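Long-range contact in putative transcriptional regulator, sugar-binding family (Arthrobacter aurescens, PDB 3NZE), which belongs to the SorC family of transcriptional regulators and probably binds a sugar effector and DNA to control gene expression: residues A70-L75 against M106-S111. Residues are numbered along the deposited sequence; the frame is centred on the assembly and turned at random. Where two conformers were deposited one is given.
Sequences AVSRHL and MRRFGS
Leu75 lays its CD1 methyl over the centre of one face of the Phe109 ring, 3.6 Å from the ring centroid and 11° off the normal, a CH-pi contact in which the two side chains cross at about a right angle. Ser72 CB meets the Phe109 ring obliquely, 3.8 Å from Phe109 CE1, and Val71 CG1 comes more loosely toward Phe109 CZ. Beside this apolar patch the Arg108 chain runs extended past Ser72 and sends NH1 to Ser72 OG (3.3 Å, N-H...O angle 162°), with the oxygen close to the guanidinium plane. Ser72 OG sits between its own backbone N and carbonyl carbon, where it also hydrogen-bonds Ser69 O. Helices 66-73 and 99-113 thus pack as neighbours in the putative sugar-binding domain, where helices flank a mixed beta sheet, Phe109 also reaching Leu68 of helix 66-73 and Val85 of strand 84-87. Toward the surface, in one of two deposited conformers of the exposed Arg73, Arg108 CZ lies over the centre of one face of the Arg73 guanidinium, the planes inclined by 38°. Were Arg108 an alanine, Ser72 OG would probably keep its Ser69 bond but lose the N-H from the neighbouring helix, and a gap would be likely to open along Ser72.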
loop_
_atom_site.group_PDB
_atom_site.type_symbol
_atom_site.label_atom_id
_atom_site.label_comp_id
_atom_site.label_asym_id
_atom_site.label_seq_id
_atom_site.Cartn_x
_atom_site.Cartn_y
_atom_site.Cartn_z
ATOM N N ALA A 70 -6.272 8.877 -2.780
ATOM C CA ALA A 70 -7.222 9.496 -1.852
ATOM C C ALA A 70 -6.502 10.070 -0.637
ATOM O O ALA A 70 -6.766 11.199 -0.223
ATOM C CB ALA A 70 -8.292 8.504 -1.442
ATOM N N VAL A 71 -5.589 9.295 -0.058
ATOM C CA VAL A 71 -4.786 9.778 1.054
ATOM C C VAL A 71 -4.048 11.072 0.698
ATOM O O VAL A 71 -4.046 12.034 1.473
ATOM C CB VAL A 71 -3.783 8.703 1.498
ATOM C CG1 VAL A 71 -2.788 9.247 2.530
ATOM C CG2 VAL A 71 -4.534 7.495 2.037
ATOM N N SER A 72 -3.440 11.108 -0.486
ATOM C CA SER A 72 -2.635 12.257 -0.863
ATOM C C SER A 72 -3.466 13.530 -0.958
ATOM O O SER A 72 -2.949 14.624 -0.772
ATOM C CB SER A 72 -1.910 12.006 -2.185
ATOM O OG SER A 72 -2.813 12.007 -3.281
ATOM N N ARG A 73 -4.752 13.385 -1.254
ATOM C CA ARG A 73 -5.631 14.544 -1.357
ATOM C C ARG A 73 -5.979 15.152 -0.001
ATOM O O ARG A 73 -6.444 16.288 0.067
ATOM C CB ARG A 73 -6.908 14.191 -2.118
ATOM C CG ARG A 73 -6.673 13.896 -3.582
ATOM C CD ARG A 73 -7.980 13.696 -4.316
ATOM N NE ARG A 73 -7.757 13.206 -5.670
ATOM C CZ ARG A 73 -7.510 13.984 -6.720
ATOM N NH1 ARG A 73 -7.319 13.439 -7.913
ATOM N NH2 ARG A 73 -7.452 15.302 -6.578
ATOM N N HIS A 74 -5.741 14.407 1.079
ATOM C CA HIS A 74 -6.143 14.876 2.415
ATOM C C HIS A 74 -4.995 15.279 3.336
ATOM O O HIS A 74 -5.208 15.620 4.507
ATOM C CB HIS A 74 -7.035 13.829 3.096
ATOM C CG HIS A 74 -8.316 13.572 2.366
ATOM N ND1 HIS A 74 -9.384 14.439 2.414
ATOM C CD2 HIS A 74 -8.697 12.553 1.560
ATOM C CE1 HIS A 74 -10.368 13.966 1.673
ATOM N NE2 HIS A 74 -9.981 12.818 1.152
ATOM N N LEU A 75 -3.776 15.250 2.810
ATOM C CA LEU A 75 -2.607 15.622 3.591
ATOM C C LEU A 75 -2.689 17.054 4.119
ATOM O O LEU A 75 -3.132 17.960 3.415
ATOM C CB LEU A 75 -1.346 15.449 2.746
ATOM C CG LEU A 75 -1.060 14.021 2.258
ATOM C CD1 LEU A 75 0.222 13.993 1.436
ATOM C CD2 LEU A 75 -0.942 13.071 3.441
HETATM N N MSE A 106 2.649 11.611 -5.984
HETATM C CA MSE A 106 3.960 11.992 -5.466
HETATM C C MSE A 106 4.080 13.508 -5.258
HETATM O O MSE A 106 4.599 13.962 -4.235
HETATM C CB MSE A 106 5.100 11.422 -6.327
HETATM C CG MSE A 106 5.007 9.926 -6.581
HETATM SE SE MSE A 106 5.181 8.897 -4.918
HETATM C CE MSE A 106 6.862 9.624 -4.282
ATOM N N ARG A 107 3.598 14.293 -6.220
ATOM C CA ARG A 107 3.597 15.758 -6.097
ATOM C C ARG A 107 2.839 16.274 -4.867
ATOM O O ARG A 107 3.321 17.159 -4.163
ATOM C CB ARG A 107 3.043 16.405 -7.377
ATOM C CG ARG A 107 3.942 16.228 -8.584
ATOM C CD ARG A 107 3.354 16.877 -9.845
ATOM N NE ARG A 107 4.140 16.509 -11.028
ATOM C CZ ARG A 107 4.947 17.342 -11.680
ATOM N NH1 ARG A 107 5.631 16.912 -12.736
ATOM N NH2 ARG A 107 5.068 18.605 -11.285
ATOM N N ARG A 108 1.661 15.715 -4.605
ATOM C CA ARG A 108 0.890 16.075 -3.413
ATOM C C ARG A 108 1.668 15.811 -2.121
ATOM O O ARG A 108 1.616 16.618 -1.180
ATOM C CB ARG A 108 -0.450 15.332 -3.398
ATOM C CG ARG A 108 -1.469 15.926 -4.390
ATOM C CD ARG A 108 -2.734 15.081 -4.493
ATOM N NE ARG A 108 -3.396 15.299 -5.776
ATOM C CZ ARG A 108 -3.779 14.328 -6.596
ATOM N NH1 ARG A 108 -3.590 13.059 -6.269
ATOM N NH2 ARG A 108 -4.373 14.631 -7.738
ATOM N N PHE A 109 2.384 14.692 -2.080
ATOM C CA PHE A 109 3.187 14.366 -0.897
ATOM C C PHE A 109 4.347 15.344 -0.788
ATOM O O PHE A 109 4.605 15.895 0.274
ATOM C CB PHE A 109 3.703 12.917 -0.938
ATOM C CG PHE A 109 2.791 11.928 -0.268
ATOM C CD1 PHE A 109 1.787 11.296 -0.980
ATOM C CD2 PHE A 109 2.927 11.642 1.089
ATOM C CE1 PHE A 109 0.947 10.380 -0.373
ATOM C CE2 PHE A 109 2.090 10.727 1.699
ATOM C CZ PHE A 109 1.097 10.093 0.972
ATOM N N GLY A 110 5.035 15.575 -1.899
ATOM C CA GLY A 110 6.137 16.521 -1.908
ATOM C C GLY A 110 5.722 17.912 -1.483
ATOM O O GLY A 110 6.434 18.579 -0.729
ATOM N N SER A 111 4.567 18.360 -1.971
ATOM C CA SER A 111 4.077 19.702 -1.679
ATOM C C SER A 111 3.634 19.847 -0.224
ATOM O O SER A 111 3.860 20.886 0.403
ATOM C CB SER A 111 2.914 20.067 -2.605
ATOM O OG SER A 111 3.362 20.294 -3.928
#